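Local coordinates for protein STU0660 (Streptococcus thermophilus, PDB 3ZTH) that probably binds DNA as a large Csn2-type Cas protein of CRISPR-mediated bacterial immunity, and binds magnesium ions, at residues 11-16 against 255-260; 22-27 against 296-301. All blocks are in the same frame, centred on the assembly; numbering follows the deposited sequence.

Contact 1 of 2, residues 11-16 against 255-260; sequences ERIELN and NILSDQ
The side-chain amide of Asn255 docks on the backbone of Asn16 with both of its polar atoms. Asn16 N donates to Asn255 OD1 at 2.8 Å, and the N-H points almost straight at the oxygen, 177°. The donor is somewhat tilted from the carboxamide C=O plane. In return Asn255 ND2 donates to Asn16 O at 2.9 Å. That oxygen lies nearly in the amide plane of Asn255, whereas ND2 stands above the carbonyl plane of Asn16. The CB of Asn255 points at the facing strand. With its CG beside its own backbone N and anti to the carbonyl carbon (chi1 -69°), the amide extends across the gap. The same oxygen passes close to Leu15, with Asn255 OD1 3.5 Å from Leu15 CA.

Toward Ile13 the contact turns apolar. Leu257 also points its CB toward strand 13-16. Its two methyls part: CD1 packs on Leu15 CD1 at 4.2 Å, and CD2 meets Ile13 CG2 at 4.3 Å. Leu15 and Leu257 both reach Thr34 of helix 28-43, and Ile13 reaches Tyr33 there. The side chain of Asn16 leads away from Asn255, and its ND2 bonds to Arg252 O.

The two strands run roughly antiparallel, 155° between their directions, with axes 7.7 Å apart at closest approach. They belong to different sheets. The backbone of Asn255 pairs instead with Gln22 and Val24, and Leu15 pairs with Phe3. The amide of Asn255 serves Asn16 much as a neighbouring strand would, with one donor and one acceptor for its buried backbone. The two bonds fix which end of the amide is oxygen and which is nitrogen, while the leucines and Ile13 pack next to it.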
ATOM      1  N   GLU A  11      34.112 -27.978   0.496  1.00 42.37           N
ATOM      2  CA  GLU A  11      34.013 -28.239   1.922  1.00 42.23           C
ATOM      3  C   GLU A  11      33.612 -26.953   2.623  1.00 38.61           C
ATOM      4  O   GLU A  11      33.684 -25.874   2.048  1.00 37.21           O
ATOM      5  CB  GLU A  11      35.360 -28.718   2.467  1.00 46.59           C
ATOM      6  CG  GLU A  11      36.524 -27.822   2.069  1.00 51.71           C
ATOM      7  CD  GLU A  11      37.843 -28.279   2.649  1.00 56.29           C
ATOM      8  OE1 GLU A  11      37.850 -29.222   3.473  1.00 58.56           O
ATOM      9  OE2 GLU A  11      38.879 -27.690   2.281  1.00 59.66           O
ATOM     10  N   ARG A  12      33.196 -27.067   3.872  1.00 35.40           N
ATOM     11  CA  ARG A  12      32.788 -25.894   4.615  1.00 33.90           C
ATOM     12  C   ARG A  12      33.981 -25.009   4.930  1.00 33.63           C
ATOM     13  O   ARG A  12      35.110 -25.488   5.066  1.00 32.13           O
ATOM     14  CB  ARG A  12      32.066 -26.314   5.901  1.00 32.11           C
ATOM     15  CG  ARG A  12      30.637 -26.761   5.640  1.00 29.99           C
ATOM     16  CD  ARG A  12      30.034 -27.547   6.787  1.00 30.16           C
ATOM     17  NE  ARG A  12      28.653 -27.926   6.488  1.00 30.32           N
ATOM     18  CZ  ARG A  12      27.614 -27.103   6.593  1.00 31.99           C
ATOM     19  NH1 ARG A  12      27.801 -25.854   7.003  1.00 28.56           N
ATOM     20  NH2 ARG A  12      26.392 -27.519   6.274  1.00 31.13           N
ATOM     21  N   ILE A  13      33.728 -23.706   5.003  1.00 32.07           N
ATOM     22  CA  ILE A  13      34.773 -22.748   5.330  1.00 31.09           C
ATOM     23  C   ILE A  13      34.889 -22.795   6.846  1.00 32.34           C
ATOM     24  O   ILE A  13      33.913 -22.533   7.552  1.00 31.01           O
ATOM     25  CB  ILE A  13      34.385 -21.321   4.889  1.00 29.58           C
ATOM     26  CG1 ILE A  13      34.182 -21.289   3.375  1.00 28.35           C
ATOM     27  CG2 ILE A  13      35.471 -20.337   5.273  1.00 27.61           C
ATOM     28  CD1 ILE A  13      32.854 -20.713   2.957  1.00 29.55           C
ATOM     29  N   GLU A  14      36.074 -23.155   7.336  1.00 34.02           N
ATOM     30  CA  GLU A  14      36.324 -23.242   8.774  1.00 34.62           C
ATOM     31  C   GLU A  14      36.751 -21.896   9.345  1.00 32.94           C
ATOM     32  O   GLU A  14      37.621 -21.228   8.803  1.00 32.66           O
ATOM     33  CB  GLU A  14      37.411 -24.282   9.076  1.00 36.60           C
ATOM     34  CG  GLU A  14      37.547 -24.621  10.556  1.00 40.90           C
ATOM     35  CD  GLU A  14      38.535 -25.739  10.807  1.00 45.24           C
ATOM     36  OE1 GLU A  14      38.625 -26.638   9.944  1.00 48.68           O
ATOM     37  OE2 GLU A  14      39.210 -25.730  11.865  1.00 46.54           O
ATOM     38  N   LEU A  15      36.130 -21.516  10.450  1.00 31.95           N
ATOM     39  CA  LEU A  15      36.420 -20.256  11.112  1.00 31.02           C
ATOM     40  C   LEU A  15      36.594 -20.471  12.619  1.00 30.49           C
ATOM     41  O   LEU A  15      35.697 -20.979  13.299  1.00 31.36           O
ATOM     42  CB  LEU A  15      35.266 -19.289  10.870  1.00 30.73           C
ATOM     43  CG  LEU A  15      35.326 -18.148   9.849  1.00 32.64           C
ATOM     44  CD1 LEU A  15      36.224 -18.471   8.674  1.00 31.70           C
ATOM     45  CD2 LEU A  15      33.896 -17.870   9.396  1.00 31.89           C
ATOM     46  N   ASN A  16      37.744 -20.095  13.145  1.00 27.37           N
ATOM     47  CA  ASN A  16      37.963 -20.241  14.567  1.00 28.62           C
ATOM     48  C   ASN A  16      37.501 -18.904  15.170  1.00 29.83           C
ATOM     49  O   ASN A  16      38.150 -17.875  14.995  1.00 29.19           O
ATOM     50  CB  ASN A  16      39.441 -20.511  14.816  1.00 29.27           C
ATOM     51  CG  ASN A  16      39.701 -21.196  16.138  1.00 28.83           C
ATOM     52  OD1 ASN A  16      38.858 -21.926  16.653  1.00 31.58           O
ATOM     53  ND2 ASN A  16      40.891 -20.987  16.680  1.00 30.68           N
ATOM     54  N   ASN A 255      41.855 -15.704  11.284  1.00 27.84           N
ATOM     55  CA  ASN A 255      41.616 -16.670  10.225  1.00 28.18           C
ATOM     56  C   ASN A 255      42.143 -16.179   8.880  1.00 29.12           C
ATOM     57  O   ASN A 255      41.755 -15.108   8.398  1.00 31.12           O
ATOM     58  CB  ASN A 255      40.116 -16.968  10.142  1.00 27.19           C
ATOM     59  CG  ASN A 255      39.606 -17.743  11.355  1.00 27.89           C
ATOM     60  OD1 ASN A 255      39.714 -18.972  11.420  1.00 26.97           O
ATOM     61  ND2 ASN A 255      39.070 -17.022  12.330  1.00 24.70           N
ATOM     62  N   ILE A 256      43.032 -16.963   8.282  1.00 27.88           N
ATOM     63  CA  ILE A 256      43.614 -16.613   6.995  1.00 26.94           C
ATOM     64  C   ILE A 256      42.827 -17.306   5.895  1.00 28.71           C
ATOM     65  O   ILE A 256      42.758 -18.534   5.863  1.00 31.19           O
ATOM     66  CB  ILE A 256      45.078 -17.085   6.897  1.00 27.00           C
ATOM     67  CG1 ILE A 256      45.850 -16.661   8.144  1.00 26.04           C
ATOM     68  CG2 ILE A 256      45.733 -16.510   5.641  1.00 24.63           C
ATOM     69  CD1 ILE A 256      47.253 -17.227   8.208  1.00 26.94           C
ATOM     70  N   LEU A 257      42.231 -16.522   5.008  1.00 28.24           N
ATOM     71  CA  LEU A 257      41.463 -17.058   3.893  1.00 29.92           C
ATOM     72  C   LEU A 257      42.154 -16.728   2.571  1.00 32.07           C
ATOM     73  O   LEU A 257      41.932 -15.655   2.000  1.00 34.15           O
ATOM     74  CB  LEU A 257      40.047 -16.472   3.897  1.00 27.89           C
ATOM     75  CG  LEU A 257      38.954 -17.376   4.485  1.00 30.63           C
ATOM     76  CD1 LEU A 257      39.333 -17.771   5.905  1.00 31.38           C
ATOM     77  CD2 LEU A 257      37.592 -16.669   4.459  1.00 27.09           C
ATOM     78  N   SER A 258      42.996 -17.637   2.083  1.00 32.54           N
ATOM     79  CA  SER A 258      43.708 -17.408   0.820  1.00 34.07           C
ATOM     80  C   SER A 258      43.546 -18.590  -0.124  1.00 33.42           C
ATOM     81  O   SER A 258      42.426 -19.027  -0.378  1.00 31.46           O
ATOM     82  CB  SER A 258      45.200 -17.147   1.066  1.00 35.55           C
ATOM     83  OG  SER A 258      45.439 -15.850   1.603  1.00 39.80           O
ATOM     84  N   ASP A 259      44.650 -19.097  -0.664  1.00 34.62           N
ATOM     85  CA  ASP A 259      44.552 -20.251  -1.554  1.00 36.59           C
ATOM     86  C   ASP A 259      44.136 -21.442  -0.700  1.00 36.82           C
ATOM     87  O   ASP A 259      43.780 -22.503  -1.208  1.00 36.23           O
ATOM     88  CB  ASP A 259      45.884 -20.542  -2.247  1.00 36.90           C
ATOM     89  CG  ASP A 259      46.301 -19.438  -3.192  1.00 39.15           C
ATOM     90  OD1 ASP A 259      45.420 -18.793  -3.795  1.00 41.38           O
ATOM     91  OD2 ASP A 259      47.517 -19.221  -3.347  1.00 45.75           O
ATOM     92  N   GLN A 260      44.187 -21.246   0.612  1.00 37.08           N
ATOM     93  CA  GLN A 260      43.786 -22.265   1.566  1.00 38.75           C
ATOM     94  C   GLN A 260      43.282 -21.554   2.810  1.00 36.64           C
ATOM     95  O   GLN A 260      43.493 -20.347   2.967  1.00 34.06           O
ATOM     96  CB  GLN A 260      44.967 -23.182   1.908  1.00 43.71           C
ATOM     97  CG  GLN A 260      44.796 -24.604   1.378  1.00 50.13           C
ATOM     98  CD  GLN A 260      46.081 -25.177   0.820  1.00 55.33           C
ATOM     99  OE1 GLN A 260      47.123 -25.171   1.488  1.00 58.75           O
ATOM    100  NE2 GLN A 260      46.019 -25.679  -0.414  1.00 54.86           N
TER

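Contact 2 of 2, residues 22-27 against 296-301; sequences QIVGQN and VTPYLL
Gln26 folds its side-chain amide over the 3-10 turn 297-299, against Pro298 and Tyr299. Gln26 NE2 donates to Pro298 O at 2.8 Å, with an angle of 159° at the hydrogen. The acceptor lies close to the amide plane of Gln26. NE2 itself stands well above the carbonyl plane of Pro298. A bend at chi2 (-50°) turns the chain back, which brings the amide obliquely across Tyr299. There the amide and ring planes are inclined by 34°, and Gln26 CD lies 3.6 Å from Tyr299 CD1. Gln26 OE1 comes to 3.7 Å from Tyr299 CE1.

Gly25 approaches the same carbonyl from its backbone, in a CA-H...O contact of 3.6 Å between Gly25 CA and Pro298 O. Val24 turns its CB toward the turn, and CG1 faces the Pro298 ring, though modelled too close for its exact placement to be trusted. The two apolar groups cross at a slant.

Gln26 also has a weak bond from NE2 to Asp240, and its backbone N is held by the hydroxyl of Ser258. Asn27 caps the next helix, 28-43, through OD1 to Leu30 N. Glu212 of the second subunit packs on Gln26.

Gln26 and Asp240 are the residues at the magnesium ion here, and the bond to Pro298 is consistent with the turn positioning the Gln26 amide. The order of strand 20-24, loop and helix 28-43 is consistent with the P-loop position of the P-loop NTPase clan, to which this Csn2 family is assigned.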
ATOM      1  N   GLN A  22      39.365 -12.105  13.650  1.00 29.10           N
ATOM      2  CA  GLN A  22      39.824 -11.350  12.482  1.00 28.80           C
ATOM      3  C   GLN A  22      39.977 -12.249  11.257  1.00 29.46           C
ATOM      4  O   GLN A  22      40.677 -13.262  11.287  1.00 29.82           O
ATOM      5  CB  GLN A  22      41.154 -10.655  12.782  1.00 29.53           C
ATOM      6  CG  GLN A  22      41.086  -9.657  13.940  1.00 30.05           C
ATOM      7  CD  GLN A  22      42.438  -9.050  14.271  1.00 31.42           C
ATOM      8  OE1 GLN A  22      42.870  -8.069  13.656  1.00 31.44           O
ATOM      9  NE2 GLN A  22      43.121  -9.644  15.240  1.00 31.05           N
ATOM     10  N   ILE A  23      39.300 -11.878  10.179  1.00 29.28           N
ATOM     11  CA  ILE A  23      39.346 -12.640   8.945  1.00 28.85           C
ATOM     12  C   ILE A  23      40.170 -11.844   7.953  1.00 28.41           C
ATOM     13  O   ILE A  23      39.823 -10.719   7.599  1.00 29.57           O
ATOM     14  CB  ILE A  23      37.919 -12.894   8.402  1.00 29.16           C
ATOM     15  CG1 ILE A  23      37.186 -13.847   9.346  1.00 27.51           C
ATOM     16  CG2 ILE A  23      37.976 -13.501   7.000  1.00 30.47           C
ATOM     17  CD1 ILE A  23      35.742 -14.051   9.008  1.00 27.72           C
ATOM     18  N   VAL A  24      41.269 -12.442   7.513  1.00 27.04           N
ATOM     19  CA  VAL A  24      42.199 -11.797   6.594  1.00 27.57           C
ATOM     20  C   VAL A  24      42.533 -12.752   5.449  1.00 27.16           C
ATOM     21  O   VAL A  24      42.081 -13.894   5.446  1.00 27.94           O
ATOM     22  CB  VAL A  24      43.484 -11.429   7.360  1.00 29.09           C
ATOM     23  CG1 VAL A  24      44.537 -10.977   6.414  1.00 36.91           C
ATOM     24  CG2 VAL A  24      43.196 -10.324   8.368  1.00 29.17           C
ATOM     25  N   GLY A  25      43.319 -12.303   4.479  1.00 24.25           N
ATOM     26  CA  GLY A  25      43.662 -13.190   3.384  1.00 25.33           C
ATOM     27  C   GLY A  25      43.568 -12.529   2.024  1.00 25.58           C
ATOM     28  O   GLY A  25      42.954 -11.473   1.877  1.00 23.41           O
ATOM     29  N   GLN A  26      44.169 -13.161   1.022  1.00 27.71           N
ATOM     30  CA  GLN A  26      44.167 -12.606  -0.320  1.00 28.87           C
ATOM     31  C   GLN A  26      42.983 -13.063  -1.149  1.00 29.65           C
ATOM     32  O   GLN A  26      42.736 -12.524  -2.220  1.00 29.47           O
ATOM     33  CB  GLN A  26      45.479 -12.946  -1.030  1.00 29.63           C
ATOM     34  CG  GLN A  26      46.691 -12.322  -0.360  1.00 31.79           C
ATOM     35  CD  GLN A  26      46.499 -10.828  -0.112  1.00 35.44           C
ATOM     36  OE1 GLN A  26      46.461 -10.035  -1.051  1.00 38.31           O
ATOM     37  NE2 GLN A  26      46.364 -10.445   1.156  1.00 32.64           N
ATOM     38  N   ASN A  27      42.242 -14.047  -0.649  1.00 30.25           N
ATOM     39  CA  ASN A  27      41.079 -14.553  -1.369  1.00 28.91           C
ATOM     40  C   ASN A  27      39.865 -13.679  -1.036  1.00 30.77           C
ATOM     41  O   ASN A  27      38.948 -14.097  -0.317  1.00 30.76           O
ATOM     42  CB  ASN A  27      40.807 -15.997  -0.960  1.00 27.83           C
ATOM     43  CG  ASN A  27      39.818 -16.683  -1.879  1.00 28.24           C
ATOM     44  OD1 ASN A  27      38.960 -16.033  -2.489  1.00 28.48           O
ATOM     45  ND2 ASN A  27      39.920 -18.001  -1.971  1.00 22.90           N
ATOM     46  N   VAL A 296      52.940  -9.958   7.647  1.00 28.85           N
ATOM     47  CA  VAL A 296      52.853 -11.054   6.695  1.00 29.23           C
ATOM     48  C   VAL A 296      51.619 -11.945   6.686  1.00 29.79           C
ATOM     49  O   VAL A 296      51.247 -12.473   5.632  1.00 31.05           O
ATOM     50  CB  VAL A 296      54.092 -11.967   6.839  1.00 30.11           C
ATOM     51  CG1 VAL A 296      53.963 -13.152   5.926  1.00 36.50           C
ATOM     52  CG2 VAL A 296      55.348 -11.198   6.510  1.00 26.37           C
ATOM     53  N   THR A 297      50.986 -12.130   7.838  1.00 28.67           N
ATOM     54  CA  THR A 297      49.818 -13.002   7.902  1.00 29.25           C
ATOM     55  C   THR A 297      48.810 -12.865   6.755  1.00 29.72           C
ATOM     56  O   THR A 297      48.347 -13.864   6.210  1.00 29.03           O
ATOM     57  CB  THR A 297      49.080 -12.839   9.231  1.00 28.50           C
ATOM     58  OG1 THR A 297      49.912 -13.328  10.293  1.00 30.56           O
ATOM     59  CG2 THR A 297      47.792 -13.621   9.217  1.00 26.22           C
ATOM     60  N   PRO A 298      48.451 -11.629   6.377  1.00 30.62           N
ATOM     61  CA  PRO A 298      47.488 -11.465   5.282  1.00 29.53           C
ATOM     62  C   PRO A 298      47.943 -12.096   3.956  1.00 30.53           C
ATOM     63  O   PRO A 298      47.119 -12.374   3.078  1.00 31.01           O
ATOM     64  CB  PRO A 298      47.348  -9.946   5.178  1.00 26.56           C
ATOM     65  CG  PRO A 298      47.591  -9.501   6.581  1.00 28.88           C
ATOM     66  CD  PRO A 298      48.774 -10.330   6.990  1.00 27.90           C
ATOM     67  N   TYR A 299      49.244 -12.327   3.813  1.00 30.37           N
ATOM     68  CA  TYR A 299      49.773 -12.901   2.578  1.00 33.03           C
ATOM     69  C   TYR A 299      50.132 -14.379   2.643  1.00 32.05           C
ATOM     70  O   TYR A 299      50.684 -14.914   1.695  1.00 33.16           O
ATOM     71  CB  TYR A 299      51.005 -12.116   2.129  1.00 36.07           C
ATOM     72  CG  TYR A 299      50.704 -10.673   1.844  1.00 41.13           C
ATOM     73  CD1 TYR A 299      49.994 -10.302   0.701  1.00 43.31           C
ATOM     74  CD2 TYR A 299      51.081  -9.675   2.744  1.00 44.91           C
ATOM     75  CE1 TYR A 299      49.658  -8.964   0.462  1.00 44.91           C
ATOM     76  CE2 TYR A 299      50.752  -8.335   2.518  1.00 45.73           C
ATOM     77  CZ  TYR A 299      50.041  -7.988   1.378  1.00 45.63           C
ATOM     78  OH  TYR A 299      49.709  -6.673   1.166  1.00 44.54           O
ATOM     79  N   LEU A 300      49.816 -15.043   3.747  1.00 31.84           N
ATOM     80  CA  LEU A 300      50.142 -16.455   3.884  1.00 32.87           C
ATOM     81  C   LEU A 300      49.223 -17.329   3.048  1.00 33.38           C
ATOM     82  O   LEU A 300      48.120 -16.921   2.705  1.00 35.27           O
ATOM     83  CB  LEU A 300      50.049 -16.865   5.355  1.00 33.07           C
ATOM     84  CG  LEU A 300      50.997 -16.072   6.259  1.00 35.15           C
ATOM     85  CD1 LEU A 300      50.751 -16.405   7.717  1.00 34.60           C
ATOM     86  CD2 LEU A 300      52.440 -16.386   5.863  1.00 37.85           C
ATOM     87  N   LEU A 301      49.684 -18.530   2.717  1.00 34.59           N
ATOM     88  CA  LEU A 301      48.889 -19.480   1.939  1.00 34.70           C
ATOM     89  C   LEU A 301      48.413 -18.877   0.620  1.00 35.22           C
ATOM     90  O   LEU A 301      47.293 -19.126   0.180  1.00 34.48           O
ATOM     91  CB  LEU A 301      47.674 -19.935   2.756  1.00 31.79           C
ATOM     92  CG  LEU A 301      47.901 -20.064   4.268  1.00 32.27           C
ATOM     93  CD1 LEU A 301      46.590 -20.431   4.953  1.00 32.19           C
ATOM     94  CD2 LEU A 301      48.969 -21.100   4.556  1.00 29.17           C
TER

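The centres of contacts 1 and 2 lie 10 Å apart, on the same side of the chain's centre. Their segments alternate along the chain: 11-16, 22-27, 255-260, 296-301. Strands 20-24 and 254-257 are parallel neighbours in the mixed six-stranded sheet, where Leu257 N probably bonds to Val24 O at 2.7 Å. Contact 1 ties that sheet to the separate three-stranded antiparallel sheet through edge strand 13-16. Contact 2 ties strand 20-24 of that sheet to the loop between helices 286-296 and 312-324. Ser258 adds a link, touching Leu300 and Leu301. Together they join the N-terminal strands to the C-terminal helical part, and contact 2 holds the magnesium ligand Gln26.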